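Local coordinates for protein mersacidin decarboxylase (Bacillus sp., PDB 1P3Y) that catalyses the oxidative decarboxylation of the C-terminal cysteine of the lantibiotic mersacidin to an aminoenethiol residue, using bound FAD, at residues 42-47 with 64-69; 115-120 with 144-149. All coordinates share one frame; numbering follows the deposited sequence.

Contact 1: 42-47 with 64-69. With FAD (flavin-adenine dinucleotide), chain B.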
loop_
_atom_site.group_PDB
_atom_site.type_symbol
_atom_site.label_atom_id
_atom_site.label_comp_id
_atom_site.label_asym_id
_atom_site.label_seq_id
_atom_site.Cartn_x
_atom_site.Cartn_y
_atom_site.Cartn_z
ATOM N N MET A 42 -14.706 0.138 -22.550
ATOM C CA MET A 42 -15.037 -1.083 -21.799
ATOM C C MET A 42 -15.660 -0.862 -20.424
ATOM O O MET A 42 -15.547 0.203 -19.837
ATOM C CB MET A 42 -13.765 -1.918 -21.599
ATOM C CG MET A 42 -12.841 -2.009 -22.834
ATOM S SD MET A 42 -11.375 -3.084 -22.564
ATOM C CE MET A 42 -12.165 -4.682 -22.085
ATOM N N THR A 43 -16.323 -1.887 -19.912
ATOM C CA THR A 43 -16.887 -1.836 -18.570
ATOM C C THR A 43 -15.840 -2.572 -17.715
ATOM O O THR A 43 -14.986 -3.325 -18.231
ATOM C CB THR A 43 -18.222 -2.633 -18.434
ATOM O OG1 THR A 43 -17.978 -4.030 -18.668
ATOM C CG2 THR A 43 -19.253 -2.151 -19.413
ATOM N N LYS A 44 -15.935 -2.370 -16.411
ATOM C CA LYS A 44 -15.044 -2.980 -15.436
ATOM C C LYS A 44 -14.974 -4.514 -15.571
ATOM O O LYS A 44 -13.883 -5.100 -15.570
ATOM C CB LYS A 44 -15.517 -2.567 -14.025
ATOM C CG LYS A 44 -14.591 -2.953 -12.877
ATOM C CD LYS A 44 -14.867 -4.365 -12.346
ATOM C CE LYS A 44 -14.026 -4.680 -11.092
ATOM N NZ LYS A 44 -12.547 -4.482 -11.343
ATOM N N THR A 45 -16.128 -5.169 -15.673
ATOM C CA THR A 45 -16.143 -6.627 -15.798
ATOM C C THR A 45 -15.434 -7.096 -17.060
ATOM O O THR A 45 -14.698 -8.093 -17.038
ATOM C CB THR A 45 -17.562 -7.160 -15.811
ATOM O OG1 THR A 45 -18.269 -6.592 -14.711
ATOM C CG2 THR A 45 -17.563 -8.687 -15.679
ATOM N N ALA A 46 -15.652 -6.377 -18.162
ATOM C CA ALA A 46 -14.979 -6.714 -19.414
ATOM C C ALA A 46 -13.445 -6.653 -19.216
ATOM O O ALA A 46 -12.722 -7.568 -19.654
ATOM C CB ALA A 46 -15.413 -5.760 -20.513
ATOM N N GLU A 47 -12.951 -5.599 -18.547
ATOM C CA GLU A 47 -11.511 -5.473 -18.313
ATOM C C GLU A 47 -10.935 -6.577 -17.450
ATOM O O GLU A 47 -9.781 -6.966 -17.659
ATOM C CB GLU A 47 -11.154 -4.148 -17.668
ATOM C CG GLU A 47 -10.875 -3.058 -18.638
ATOM C CD GLU A 47 -10.369 -1.803 -17.947
ATOM O OE1 GLU A 47 -9.165 -1.749 -17.584
ATOM O OE2 GLU A 47 -11.191 -0.879 -17.758
ATOM N N SER A 64 -11.001 3.251 -20.812
ATOM C CA SER A 64 -11.307 2.459 -19.639
ATOM C C SER A 64 -12.205 3.222 -18.656
ATOM O O SER A 64 -12.213 4.458 -18.625
ATOM C CB SER A 64 -9.994 2.049 -18.976
ATOM O OG SER A 64 -10.228 1.358 -17.773
ATOM N N GLU A 65 -12.972 2.469 -17.870
ATOM C CA GLU A 65 -13.879 3.026 -16.863
ATOM C C GLU A 65 -13.040 3.744 -15.813
ATOM O O GLU A 65 -13.490 4.720 -15.207
ATOM C CB GLU A 65 -14.690 1.887 -16.210
ATOM C CG GLU A 65 -15.734 2.303 -15.172
ATOM C CD GLU A 65 -16.837 3.168 -15.744
ATOM O OE1 GLU A 65 -17.437 2.777 -16.760
ATOM O OE2 GLU A 65 -17.117 4.239 -15.177
ATOM N N HIS A 66 -11.815 3.245 -15.626
ATOM C CA HIS A 66 -10.854 3.776 -14.665
ATOM C C HIS A 66 -10.163 5.046 -15.166
ATOM O O HIS A 66 -9.296 5.602 -14.480
ATOM C CB HIS A 66 -9.793 2.716 -14.369
ATOM C CG HIS A 66 -10.360 1.358 -14.096
ATOM N ND1 HIS A 66 -11.377 1.143 -13.190
ATOM C CD2 HIS A 66 -10.061 0.147 -14.621
ATOM C CE1 HIS A 66 -11.683 -0.143 -13.173
ATOM N NE2 HIS A 66 -10.899 -0.769 -14.032
ATOM N N GLY A 67 -10.546 5.503 -16.357
ATOM C CA GLY A 67 -9.939 6.692 -16.923
ATOM C C GLY A 67 -8.547 6.395 -17.454
ATOM O O GLY A 67 -8.230 5.249 -17.777
ATOM N N GLU A 68 -7.713 7.427 -17.544
ATOM C CA GLU A 68 -6.349 7.262 -18.034
ATOM C C GLU A 68 -5.339 7.403 -16.893
ATOM O O GLU A 68 -4.801 6.403 -16.404
ATOM C CB GLU A 68 -6.055 8.287 -19.134
ATOM C CG GLU A 68 -4.696 8.123 -19.792
ATOM C CD GLU A 68 -4.529 9.018 -21.007
ATOM O OE1 GLU A 68 -5.178 8.748 -22.049
ATOM O OE2 GLU A 68 -3.754 9.997 -20.914
ATOM N N ASN A 69 -5.073 8.637 -16.473
ATOM C CA ASN A 69 -4.130 8.868 -15.379
ATOM C C ASN A 69 -4.930 9.329 -14.183
ATOM O O ASN A 69 -4.537 10.256 -13.475
ATOM C CB ASN A 69 -3.092 9.936 -15.754
ATOM C CG ASN A 69 -2.116 9.453 -16.814
ATOM O OD1 ASN A 69 -1.443 8.432 -16.637
ATOM N ND2 ASN A 69 -2.036 10.185 -17.926
HETATM P PA FAD B . -20.067 -3.476 -14.916
HETATM O O1A FAD B . -18.791 -4.240 -15.249
HETATM O O2A FAD B . -20.013 -1.960 -14.917
HETATM O O5B FAD B . -20.663 -3.918 -13.453
HETATM C C5B FAD B . -20.277 -5.136 -12.748
HETATM C C4B FAD B . -19.199 -4.875 -11.703
HETATM O O4B FAD B . -18.525 -3.656 -11.997
HETATM C C3B FAD B . -19.721 -4.705 -10.266
HETATM O O3B FAD B . -19.134 -5.772 -9.528
HETATM C C2B FAD B . -19.279 -3.330 -9.888
HETATM O O2B FAD B . -18.981 -3.026 -8.555
HETATM C C1B FAD B . -18.083 -3.071 -10.802
HETATM N N9A FAD B . -17.708 -1.664 -11.157
HETATM C C8A FAD B . -18.366 -0.673 -12.006
HETATM N N7A FAD B . -17.738 0.480 -12.086
HETATM C C5A FAD B . -16.577 0.312 -11.264
HETATM C C6A FAD B . -15.470 1.173 -10.894
HETATM N N6A FAD B . -15.343 2.427 -11.358
HETATM N N1A FAD B . -14.480 0.658 -10.002
HETATM C C2A FAD B . -14.562 -0.612 -9.497
HETATM N N3A FAD B . -15.603 -1.533 -9.814
HETATM C C4A FAD B . -16.576 -0.915 -10.725
HETATM N N1 FAD B . -23.964 -10.977 -17.916
HETATM C C2 FAD B . -24.654 -10.966 -19.122
HETATM O O2 FAD B . -25.736 -10.328 -19.230
HETATM N N3 FAD B . -24.131 -11.671 -20.217
HETATM C C4 FAD B . -22.903 -12.437 -20.211
HETATM O O4 FAD B . -22.519 -13.058 -21.275
HETATM C C4X FAD B . -22.227 -12.415 -18.993
HETATM N N5 FAD B . -20.985 -13.139 -18.944
HETATM C C5X FAD B . -20.252 -13.109 -17.716
HETATM C C6 FAD B . -19.010 -13.808 -17.610
HETATM C C7 FAD B . -18.202 -13.823 -16.399
HETATM C C7M FAD B . -16.859 -14.609 -16.405
HETATM C C8 FAD B . -18.704 -13.076 -15.224
HETATM C C8M FAD B . -17.969 -12.994 -13.901
HETATM C C9 FAD B . -19.919 -12.374 -15.277
HETATM C C9A FAD B . -20.728 -12.361 -16.487
HETATM N N10 FAD B . -22.045 -11.656 -16.669
HETATM C C10 FAD B . -22.763 -11.682 -17.874
HETATM C "C1'" FAD B . -22.550 -10.932 -15.540
HETATM C "C2'" FAD B . -22.369 -9.457 -15.534
HETATM O "O2'" FAD B . -20.897 -9.181 -15.573
HETATM C "C3'" FAD B . -22.916 -8.853 -14.295
HETATM O "O3'" FAD B . -24.353 -8.729 -14.338
HETATM C "C4'" FAD B . -22.353 -7.439 -13.969
HETATM O "O4'" FAD B . -22.936 -7.015 -12.690
HETATM C "C5'" FAD B . -22.664 -6.373 -14.990
HETATM O "O5'" FAD B . -21.672 -6.356 -16.027
HETATM P P FAD B . -21.461 -5.104 -16.963
HETATM O O1P FAD B . -20.375 -5.466 -17.882
HETATM O O2P FAD B . -22.785 -4.744 -17.589
HETATM O O3P FAD B . -21.180 -3.879 -15.947
HETATM O O HOH W 1 -17.719 1.301 -18.813
#

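Contact 2: 115-120 with 144-149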
loop_
_atom_site.group_PDB
_atom_site.type_symbol
_atom_site.label_atom_id
_atom_site.label_comp_id
_atom_site.label_asym_id
_atom_site.label_seq_id
_atom_site.Cartn_x
_atom_site.Cartn_y
_atom_site.Cartn_z
ATOM N N PRO A 115 -24.883 11.266 -30.312
ATOM C CA PRO A 115 -25.931 11.937 -31.092
ATOM C C PRO A 115 -26.938 11.003 -31.744
ATOM O O PRO A 115 -28.130 11.303 -31.793
ATOM C CB PRO A 115 -25.135 12.714 -32.134
ATOM C CG PRO A 115 -23.938 11.856 -32.333
ATOM C CD PRO A 115 -23.564 11.529 -30.909
ATOM N N HIS A 116 -26.454 9.868 -32.234
ATOM C CA HIS A 116 -27.308 8.898 -32.903
ATOM C C HIS A 116 -27.733 7.773 -31.978
ATOM O O HIS A 116 -27.347 7.734 -30.801
ATOM C CB HIS A 116 -26.555 8.321 -34.091
ATOM C CG HIS A 116 -25.820 9.355 -34.878
ATOM N ND1 HIS A 116 -26.463 10.379 -35.540
ATOM C CD2 HIS A 116 -24.496 9.559 -35.066
ATOM C CE1 HIS A 116 -25.565 11.170 -36.100
ATOM N NE2 HIS A 116 -24.363 10.695 -35.828
ATOM N N ASN A 117 -28.533 6.859 -32.516
ATOM C CA ASN A 117 -29.002 5.707 -31.756
ATOM C C ASN A 117 -27.863 4.711 -31.678
ATOM O O ASN A 117 -26.929 4.786 -32.466
ATOM C CB ASN A 117 -30.198 5.059 -32.453
ATOM C CG ASN A 117 -31.476 5.856 -32.277
ATOM O OD1 ASN A 117 -32.372 5.778 -33.122
ATOM N ND2 ASN A 117 -31.581 6.615 -31.171
ATOM N N THR A 118 -27.953 3.771 -30.740
ATOM C CA THR A 118 -26.905 2.766 -30.554
ATOM C C THR A 118 -27.366 1.375 -30.982
ATOM O O THR A 118 -28.510 0.984 -30.730
ATOM C CB THR A 118 -26.479 2.683 -29.047
ATOM O OG1 THR A 118 -25.939 3.939 -28.631
ATOM C CG2 THR A 118 -25.444 1.578 -28.821
ATOM N N ILE A 119 -26.475 0.618 -31.613
ATOM C CA ILE A 119 -26.834 -0.736 -32.004
ATOM C C ILE A 119 -26.240 -1.689 -30.962
ATOM O O ILE A 119 -25.040 -1.636 -30.689
ATOM C CB ILE A 119 -26.307 -1.098 -33.426
ATOM C CG1 ILE A 119 -26.348 -2.614 -33.617
ATOM C CG2 ILE A 119 -24.898 -0.601 -33.611
ATOM C CD1 ILE A 119 -25.911 -3.072 -34.978
ATOM N N PHE A 120 -27.091 -2.548 -30.391
ATOM C CA PHE A 120 -26.691 -3.518 -29.373
ATOM C C PHE A 120 -26.594 -4.948 -29.876
ATOM O O PHE A 120 -27.424 -5.390 -30.664
ATOM C CB PHE A 120 -27.701 -3.541 -28.225
ATOM C CG PHE A 120 -27.805 -2.262 -27.480
ATOM C CD1 PHE A 120 -28.500 -1.181 -28.022
ATOM C CD2 PHE A 120 -27.210 -2.133 -26.216
ATOM C CE1 PHE A 120 -28.610 0.019 -27.314
ATOM C CE2 PHE A 120 -27.306 -0.950 -25.494
ATOM C CZ PHE A 120 -28.009 0.135 -26.040
ATOM N N ASP A 144 -37.536 3.034 -28.297
ATOM C CA ASP A 144 -36.765 4.263 -28.122
ATOM C C ASP A 144 -35.924 4.619 -29.341
ATOM O O ASP A 144 -35.420 5.732 -29.438
ATOM C CB ASP A 144 -35.853 4.162 -26.904
ATOM C CG ASP A 144 -36.605 4.268 -25.595
ATOM O OD1 ASP A 144 -37.809 4.614 -25.617
ATOM O OD2 ASP A 144 -35.977 4.019 -24.537
ATOM N N GLY A 145 -35.755 3.672 -30.262
ATOM C CA GLY A 145 -34.984 3.957 -31.460
ATOM C C GLY A 145 -33.694 3.176 -31.613
ATOM O O GLY A 145 -33.063 3.213 -32.665
ATOM N N HIS A 146 -33.283 2.459 -30.580
ATOM C CA HIS A 146 -32.039 1.709 -30.677
ATOM C C HIS A 146 -32.270 0.398 -31.410
ATOM O O HIS A 146 -33.391 -0.107 -31.441
ATOM C CB HIS A 146 -31.465 1.441 -29.269
ATOM C CG HIS A 146 -31.114 2.690 -28.521
ATOM N ND1 HIS A 146 -31.755 3.069 -27.356
ATOM C CD2 HIS A 146 -30.238 3.685 -28.811
ATOM C CE1 HIS A 146 -31.295 4.247 -26.966
ATOM N NE2 HIS A 146 -30.375 4.642 -27.833
ATOM N N ILE A 147 -31.203 -0.139 -31.991
ATOM C CA ILE A 147 -31.247 -1.403 -32.716
ATOM C C ILE A 147 -30.680 -2.495 -31.815
ATOM O O ILE A 147 -29.680 -2.271 -31.112
ATOM C CB ILE A 147 -30.386 -1.331 -33.992
ATOM C CG1 ILE A 147 -30.966 -0.278 -34.930
ATOM C CG2 ILE A 147 -30.284 -2.721 -34.661
ATOM C CD1 ILE A 147 -30.069 0.008 -36.097
ATOM N N VAL A 148 -31.300 -3.676 -31.853
ATOM C CA VAL A 148 -30.855 -4.798 -31.030
ATOM C C VAL A 148 -30.679 -6.102 -31.823
ATOM O O VAL A 148 -31.621 -6.873 -32.009
ATOM C CB VAL A 148 -31.838 -5.022 -29.866
ATOM C CG1 VAL A 148 -31.381 -6.167 -29.006
ATOM C CG2 VAL A 148 -31.947 -3.764 -29.052
ATOM N N ILE A 149 -29.465 -6.341 -32.300
ATOM C CA ILE A 149 -29.175 -7.548 -33.059
ATOM C C ILE A 149 -29.311 -8.741 -32.123
ATOM O O ILE A 149 -28.580 -8.872 -31.144
ATOM C CB ILE A 149 -27.754 -7.500 -33.640
ATOM C CG1 ILE A 149 -27.589 -6.243 -34.511
ATOM C CG2 ILE A 149 -27.452 -8.772 -34.394
ATOM C CD1 ILE A 149 -28.768 -5.927 -35.424
#

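Contact 1: 42-47 with 64-69
The adenine and diphosphate part of the FAD site is framed here by the N-terminal turn of helix 44-49 and the type I turn Ser-64 to Gly-67, linked through Glu-47 and Ser-64. Ser-64 OG donates a hydrogen bond to Glu-47 OE2; the modelled 2.4 Å is too short to interpret at this resolution. With OG anti to its own nitrogen (chi1 176°), the same oxygen accepts from His-66 N at 3.3 Å, closing an ST turn. The His-66 ring sits obliquely to the carboxylate, the planes 58° apart, and meets Lys-44 CG with its edge, CE1 to CG being 4.1 Å. Lys-44 lays its aliphatic chain against the adenine, CG reaching FAD N3A at 3.5 Å, while its NZ pairs with Asp-48. From the facing turn, Glu-65 CG approaches FAD N6A at 3.8 Å. One water donates to both Met-42 O and Glu-65 OE1, and OE1 is also bound by Leu-106 N. On the phosphate side, Thr-45 N gives a hydrogen bond to FAD O1A (2.9 Å) and Thr-43 OG1 one to FAD O1P (2.9 Å). Thr-43 OG1 also N-caps the helix through a weak bond from Ala-46 N. The diphosphate thus meets neutral donors at the start of a helix, whose dipole would be expected to help offset its negative charge.

Contact 2: 115-120 with 144-149
Parallel pairing of strand 119-122 with 147-148, an edge strand of the Rossmann-type sheet within this chain, joins 115-120 to 144-149, with Ile-119 opposite Ile-147 and Phe-120 opposite Val-148. Three backbone hydrogen bonds fix the register: Ile-147 N to Thr-118 O (3.2 Å), Phe-120 N to Ile-147 O (2.7 Å, 173° at the hydrogen) and Ile-149 N to Phe-120 O (2.8 Å). Ile-147 therefore bonds to the residues flanking Ile-119, the pattern expected of parallel strands. On the face carrying Ile-119 and Ile-147, Ile-119 extends fully, its CG1 anti to the backbone nitrogen (chi1 164°), and brings CD1 to within 3.6 Å of Ile-149 CG1. On the Phe-120 face, the phenyl ring turns its edge to the face of the His-146 imidazole in an offset edge-to-face pair, centroids 5.7 Å apart and planes at 78°. Phe-120 CE1 also approaches His-146 CB at 3.7 Å. Gly-145, in a Schellman motif, ends helix 132-144, which belongs to the beta-alpha-beta crossover between these strands. That helix packs on His-146 and Val-148, helix 92-99 on Phe-120, and helix 173-183 on Ile-119 and Ile-149 from the other face; strand 84-90 continues the sheet beyond 119-122.

Overall arrangement
Contact 1 and contact 2 lie on opposite sides of the chain's centre, their centres 22 Å apart and their nearest atoms about 10 Å, so they do not touch. They follow one another along the chain and belong to opposite halves of one parallel sheet: contact 1 beyond the C-terminal ends of strands 37-42 and 61-63, contact 2 between the pair 119-122 and 147-148. Contact 1 meets FAD directly, and the side chain of Glu-65 also comes within about 3 Å of a second FAD. Contact 2 keeps a distance, with the Phe-120 side chain about 10 Å from a bound FAD. Neither contact touches the active-site His-75, whose side chain is about 9 Å from that of Glu-65 and about 11 Å from that of Thr-118.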